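Side-chain contacts in cytoplasmic protein (Cryptococcus neoformans var. grubii serotype A, PDB 7LPO), which probably hydrolyses steryl beta-glucosides as a fungal glycoside hydrolase of family 5: residues F453-T458 against K462-F467; I522-D527 against D554-A559. All coordinates share one frame; numbering follows the deposited sequence.

Contact 1: F453-T458 against K462-F467; sequences FYDGLT and KHWNWF
A buried carboxylate meets the rim of an indole: D455 OD2 lies 3.4 Å from W464 CZ3, in the plane of the ring, with the carboxylate turned 81° against it. D455 OD2 also takes a short hydrogen bond, 2.6 Å, from T458 OG1, which comes from above the carboxylate plane, 60° out of it. T458 OG1 also sits at the ring edge, 3.5 Å from W464 CE3, while W464 NE1 is held by E490. D455 is the N-cap of helix 456-461, and its CG lies anti to the backbone N (chi1 177°), which lets OD1 accept a long, weak capping bond from T458 N; N468 also donates to OD1. This short helix belongs to the excursion that follows strand 447-449 of the TIM barrel, and K462 leaves it with positive phi. Water 1 donates to T458 OG1 at 2.8 Å and accepts from N465 N at 2.9 Å, joining the helix to the returning chain. Farther out, L457 brings CD2 to 3.7 Å from F467 CE2, oblique to the ring, and the same methyl, L457 CD2, packs 3.3 Å from F467 O.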
loop_
_atom_site.group_PDB
_atom_site.type_symbol
_atom_site.label_atom_id
_atom_site.label_comp_id
_atom_site.label_asym_id
_atom_site.label_seq_id
_atom_site.Cartn_x
_atom_site.Cartn_y
_atom_site.Cartn_z
ATOM N N PHE A 453 4.391 5.283 3.174
ATOM C CA PHE A 453 5.062 5.673 4.403
ATOM C C PHE A 453 4.214 5.296 5.602
ATOM O O PHE A 453 3.029 5.635 5.657
ATOM C CB PHE A 453 5.349 7.171 4.470
ATOM C CG PHE A 453 5.984 7.577 5.764
ATOM C CD1 PHE A 453 7.357 7.518 5.919
ATOM C CD2 PHE A 453 5.213 7.973 6.843
ATOM C CE1 PHE A 453 7.950 7.866 7.120
ATOM C CE2 PHE A 453 5.812 8.324 8.042
ATOM C CZ PHE A 453 7.183 8.260 8.174
ATOM N N TYR A 454 4.831 4.629 6.569
ATOM C CA TYR A 454 4.201 4.324 7.842
ATOM C C TYR A 454 5.100 4.792 8.972
ATOM O O TYR A 454 6.321 4.637 8.905
ATOM C CB TYR A 454 3.932 2.822 7.993
ATOM C CG TYR A 454 2.793 2.335 7.133
ATOM C CD1 TYR A 454 1.487 2.372 7.593
ATOM C CD2 TYR A 454 3.025 1.842 5.857
ATOM C CE1 TYR A 454 0.440 1.939 6.804
ATOM C CE2 TYR A 454 1.989 1.401 5.069
ATOM C CZ TYR A 454 0.699 1.452 5.549
ATOM O OH TYR A 454 -0.338 0.998 4.773
ATOM N N ASP A 455 4.485 5.379 10.002
ATOM C CA ASP A 455 5.110 5.534 11.308
ATOM C C ASP A 455 5.358 4.131 11.857
ATOM O O ASP A 455 4.497 3.551 12.536
ATOM C CB ASP A 455 4.210 6.368 12.213
ATOM C CG ASP A 455 4.752 6.508 13.630
ATOM O OD1 ASP A 455 5.793 5.902 13.973
ATOM O OD2 ASP A 455 4.105 7.229 14.407
ATOM N N GLY A 456 6.539 3.587 11.549
ATOM C CA GLY A 456 6.805 2.184 11.819
ATOM C C GLY A 456 6.795 1.835 13.295
ATOM O O GLY A 456 6.312 0.770 13.684
ATOM N N LEU A 457 7.350 2.709 14.135
ATOM C CA LEU A 457 7.321 2.443 15.566
ATOM C C LEU A 457 5.886 2.249 16.047
ATOM O O LEU A 457 5.590 1.327 16.817
ATOM C CB LEU A 457 7.993 3.587 16.326
ATOM C CG LEU A 457 7.904 3.448 17.848
ATOM C CD1 LEU A 457 8.728 2.245 18.308
ATOM C CD2 LEU A 457 8.365 4.699 18.575
ATOM N N THR A 458 4.989 3.144 15.644
ATOM C CA THR A 458 3.596 3.034 16.057
ATOM C C THR A 458 2.951 1.778 15.486
ATOM O O THR A 458 2.255 1.042 16.199
ATOM C CB THR A 458 2.834 4.285 15.621
ATOM O OG1 THR A 458 3.471 5.447 16.183
ATOM C CG2 THR A 458 1.397 4.225 16.075
ATOM N N LYS A 462 1.982 -1.064 18.150
ATOM C CA LYS A 462 0.567 -0.766 18.385
ATOM C C LYS A 462 0.394 0.084 19.668
ATOM O O LYS A 462 -0.439 -0.186 20.514
ATOM C CB LYS A 462 -0.251 -2.066 18.446
ATOM C CG LYS A 462 -0.080 -2.867 17.148
ATOM C CD LYS A 462 -0.933 -4.104 17.108
ATOM C CE LYS A 462 -1.053 -4.615 15.671
ATOM N NZ LYS A 462 -1.770 -5.904 15.621
ATOM N N HIS A 463 1.216 1.127 19.738
ATOM C CA HIS A 463 1.216 2.061 20.857
ATOM C C HIS A 463 1.664 3.411 20.314
ATOM O O HIS A 463 2.588 3.484 19.499
ATOM C CB HIS A 463 2.152 1.579 21.975
ATOM C CG HIS A 463 2.023 2.351 23.250
ATOM N ND1 HIS A 463 1.269 1.908 24.315
ATOM C CD2 HIS A 463 2.563 3.532 23.635
ATOM C CE1 HIS A 463 1.340 2.791 25.297
ATOM N NE2 HIS A 463 2.120 3.784 24.911
ATOM N N TRP A 464 1.000 4.471 20.753
ATOM C CA TRP A 464 1.462 5.826 20.468
ATOM C C TRP A 464 2.477 6.160 21.550
ATOM O O TRP A 464 2.109 6.438 22.693
ATOM C CB TRP A 464 0.321 6.826 20.466
ATOM C CG TRP A 464 0.799 8.224 20.249
ATOM C CD1 TRP A 464 0.634 9.280 21.090
ATOM C CD2 TRP A 464 1.544 8.722 19.124
ATOM N NE1 TRP A 464 1.214 10.410 20.558
ATOM C CE2 TRP A 464 1.779 10.096 19.353
ATOM C CE3 TRP A 464 2.033 8.139 17.950
ATOM C CZ2 TRP A 464 2.469 10.899 18.450
ATOM C CZ3 TRP A 464 2.720 8.936 17.047
ATOM C CH2 TRP A 464 2.935 10.301 17.304
ATOM N N ASN A 465 3.761 6.106 21.205
ATOM C CA ASN A 465 4.828 6.297 22.176
ATOM C C ASN A 465 5.138 7.768 22.408
ATOM O O ASN A 465 4.945 8.608 21.528
ATOM C CB ASN A 465 6.085 5.584 21.698
ATOM C CG ASN A 465 5.869 4.102 21.540
ATOM O OD1 ASN A 465 5.724 3.574 20.427
ATOM N ND2 ASN A 465 5.824 3.416 22.662
ATOM N N TRP A 466 5.640 8.069 23.607
ATOM C CA TRP A 466 6.105 9.410 23.942
ATOM C C TRP A 466 7.453 9.713 23.311
ATOM O O TRP A 466 7.957 10.833 23.456
ATOM C CB TRP A 466 6.183 9.588 25.468
ATOM C CG TRP A 466 6.942 8.511 26.182
ATOM C CD1 TRP A 466 6.424 7.382 26.741
ATOM C CD2 TRP A 466 8.355 8.465 26.424
ATOM N NE1 TRP A 466 7.427 6.624 27.303
ATOM C CE2 TRP A 466 8.621 7.270 27.124
ATOM C CE3 TRP A 466 9.418 9.316 26.118
ATOM C CZ2 TRP A 466 9.906 6.899 27.507
ATOM C CZ3 TRP A 466 10.693 8.952 26.504
ATOM C CH2 TRP A 466 10.929 7.749 27.187
ATOM N N PHE A 467 8.043 8.734 22.630
ATOM C CA PHE A 467 9.258 8.895 21.851
ATOM C C PHE A 467 9.022 8.326 20.459
ATOM O O PHE A 467 8.062 7.590 20.219
ATOM C CB PHE A 467 10.435 8.156 22.491
ATOM C CG PHE A 467 10.220 6.677 22.581
ATOM C CD1 PHE A 467 9.527 6.135 23.646
ATOM C CD2 PHE A 467 10.676 5.831 21.582
ATOM C CE1 PHE A 467 9.302 4.771 23.735
ATOM C CE2 PHE A 467 10.453 4.471 21.659
ATOM C CZ PHE A 467 9.764 3.940 22.742
HETATM O O HOH W 1 4.879 5.636 18.615
#

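Contact 2: I522-D527 against D554-A559; sequences IGIPYD and DCSMNA
The chain of I522-I524, extended as it leaves strand 518-522, lies beside the C-terminal part of helix 547-559, with G523 almost fully stretched (phi 177°, psi -178°) between the two isoleucines. No direct hydrogen bond joins the two backbones. I522 and I524 both direct their CB atoms at the helix, where S556 faces back toward them. I522 carries most of the packing. Its CG1 runs anti to the backbone N and the chain continues outward at chi2 163°, which delivers I522 CD1 to the helix, 4.0 Å from S556 CB and 3.7 Å from S556 O. The other branch, I522 CG2, touches M557 CE at 4.0 Å, the two side chains running antiparallel where they pass. M557 gets its methyl there by bending twice, at chi2 and chi3, and it also rests on Y568 and I570 of the neighbouring parallel strand 567-570. M557 thus packs between the helix and barrel strand 567-570 of the TIM-barrel fold. I524 adds a lighter touch, with CG2 4.2 Å from S556 OG; its CD1 turns the other way, 3.9 Å above the centre of the Y526 ring. Water 2 supplies the polar link, donating to G523 O at 2.7 Å and to S556 OG at 2.7 Å. With both its protons spent, the water satisfies two buried oxygens at once, and the serine hydroxyl, acting here as acceptor, probably directs its own hydrogen elsewhere.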
loop_
_atom_site.group_PDB
_atom_site.type_symbol
_atom_site.label_atom_id
_atom_site.label_comp_id
_atom_site.label_asym_id
_atom_site.label_seq_id
_atom_site.Cartn_x
_atom_site.Cartn_y
_atom_site.Cartn_z
ATOM N N ILE A 522 -0.677 5.234 3.883
ATOM C CA ILE A 522 -0.248 5.808 5.155
ATOM C C ILE A 522 -1.378 5.575 6.143
ATOM O O ILE A 522 -2.554 5.629 5.770
ATOM C CB ILE A 522 0.112 7.309 5.012
ATOM C CG1 ILE A 522 0.535 7.901 6.363
ATOM C CG2 ILE A 522 -1.045 8.108 4.441
ATOM C CD1 ILE A 522 1.287 9.207 6.239
ATOM N N GLY A 523 -1.024 5.258 7.387
ATOM C CA GLY A 523 -2.049 4.966 8.381
ATOM C C GLY A 523 -1.460 4.550 9.711
ATOM O O GLY A 523 -0.241 4.502 9.888
ATOM N N ILE A 524 -2.357 4.242 10.646
ATOM C CA ILE A 524 -1.982 3.875 12.014
ATOM C C ILE A 524 -2.875 2.744 12.498
ATOM O O ILE A 524 -3.981 2.538 11.982
ATOM C CB ILE A 524 -2.086 5.064 12.996
ATOM C CG1 ILE A 524 -3.509 5.632 13.003
ATOM C CG2 ILE A 524 -1.105 6.177 12.625
ATOM C CD1 ILE A 524 -4.367 5.209 14.182
ATOM N N PRO A 525 -2.419 1.998 13.508
ATOM C CA PRO A 525 -3.243 0.913 14.071
ATOM C C PRO A 525 -4.224 1.409 15.128
ATOM O O PRO A 525 -3.866 2.170 16.030
ATOM C CB PRO A 525 -2.210 -0.033 14.689
ATOM C CG PRO A 525 -1.084 0.914 15.120
ATOM C CD PRO A 525 -1.046 2.003 14.054
ATOM N N TYR A 526 -5.463 0.941 15.028
ATOM C CA TYR A 526 -6.505 1.321 15.969
ATOM C C TYR A 526 -6.620 0.362 17.146
ATOM O O TYR A 526 -7.199 0.734 18.175
ATOM C CB TYR A 526 -7.853 1.419 15.244
ATOM C CG TYR A 526 -8.011 2.711 14.478
ATOM C CD1 TYR A 526 -8.481 3.851 15.100
ATOM C CD2 TYR A 526 -7.664 2.799 13.139
ATOM C CE1 TYR A 526 -8.614 5.046 14.409
ATOM C CE2 TYR A 526 -7.792 3.998 12.440
ATOM C CZ TYR A 526 -8.271 5.109 13.091
ATOM O OH TYR A 526 -8.433 6.281 12.418
ATOM N N ASP A 527 -6.073 -0.848 17.028
ATOM C CA ASP A 527 -6.108 -1.824 18.118
ATOM C C ASP A 527 -4.987 -1.607 19.126
ATOM O O ASP A 527 -4.394 -2.569 19.624
ATOM C CB ASP A 527 -6.064 -3.245 17.556
ATOM C CG ASP A 527 -4.867 -3.496 16.640
ATOM O OD1 ASP A 527 -4.382 -2.545 15.988
ATOM O OD2 ASP A 527 -4.426 -4.665 16.550
ATOM N N ASP A 554 -3.133 12.039 13.706
ATOM C CA ASP A 554 -2.915 13.458 13.411
ATOM C C ASP A 554 -1.450 13.765 13.124
ATOM O O ASP A 554 -1.156 14.630 12.294
ATOM C CB ASP A 554 -3.425 14.297 14.588
ATOM C CG ASP A 554 -3.343 15.788 14.333
ATOM O OD1 ASP A 554 -3.726 16.244 13.238
ATOM O OD2 ASP A 554 -2.892 16.516 15.239
ATOM N N CYS A 555 -0.522 13.068 13.784
ATOM C CA CYS A 555 0.895 13.228 13.467
ATOM C C CYS A 555 1.200 12.768 12.042
ATOM O O CYS A 555 1.884 13.465 11.280
ATOM C CB CYS A 555 1.742 12.450 14.471
ATOM S SG CYS A 555 3.488 12.395 14.045
ATOM N N SER A 556 0.680 11.605 11.651
ATOM C CA SER A 556 0.922 11.129 10.294
ATOM C C SER A 556 0.256 12.036 9.267
ATOM O O SER A 556 0.836 12.308 8.208
ATOM C CB SER A 556 0.426 9.691 10.140
ATOM O OG SER A 556 1.429 8.786 10.555
ATOM N N MET A 557 -0.961 12.514 9.553
ATOM C CA MET A 557 -1.639 13.403 8.613
ATOM C C MET A 557 -0.963 14.776 8.552
ATOM O O MET A 557 -0.830 15.369 7.474
ATOM C CB MET A 557 -3.109 13.549 9.003
ATOM C CG MET A 557 -3.956 12.308 8.805
ATOM S SD MET A 557 -3.984 11.756 7.083
ATOM C CE MET A 557 -2.840 10.381 7.162
ATOM N N ASN A 558 -0.558 15.317 9.700
ATOM C CA ASN A 558 0.172 16.583 9.691
ATOM C C ASN A 558 1.450 16.474 8.874
ATOM O O ASN A 558 1.890 17.459 8.276
ATOM C CB ASN A 558 0.492 17.015 11.124
ATOM C CG ASN A 558 1.312 18.316 11.188
ATOM O OD1 ASN A 558 0.817 19.393 10.863
ATOM N ND2 ASN A 558 2.566 18.209 11.609
ATOM N N ALA A 559 2.036 15.279 8.801
ATOM C CA ALA A 559 3.298 15.112 8.092
ATOM C C ALA A 559 3.112 15.303 6.591
ATOM O O ALA A 559 4.062 15.671 5.891
ATOM C CB ALA A 559 3.893 13.736 8.398
HETATM O O HOH W 2 1.759 6.227 9.623
#

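From the N terminus, the chain first closes contact 1, a tight return around helix 456-461 in the excursion between strand 447-449 and helix 490-512. It then runs along that second helix and through strand 518-522 before contact 2 opens, closing a longer loop back onto helix 547-559. The two are in series and neither nests in nor crosses the other, yet they touch in space, with centres 9 Å apart. K462 NZ forms a 3.1 Å salt bridge with D527 OD2 and is also bonded to the carbonyl of G587; F453 O packs on I522, and T458 O on P525. D455 also reaches S556, so the capped helix, the end of strand 518-522 and helix 547-559 are brought together on the same side of the fold.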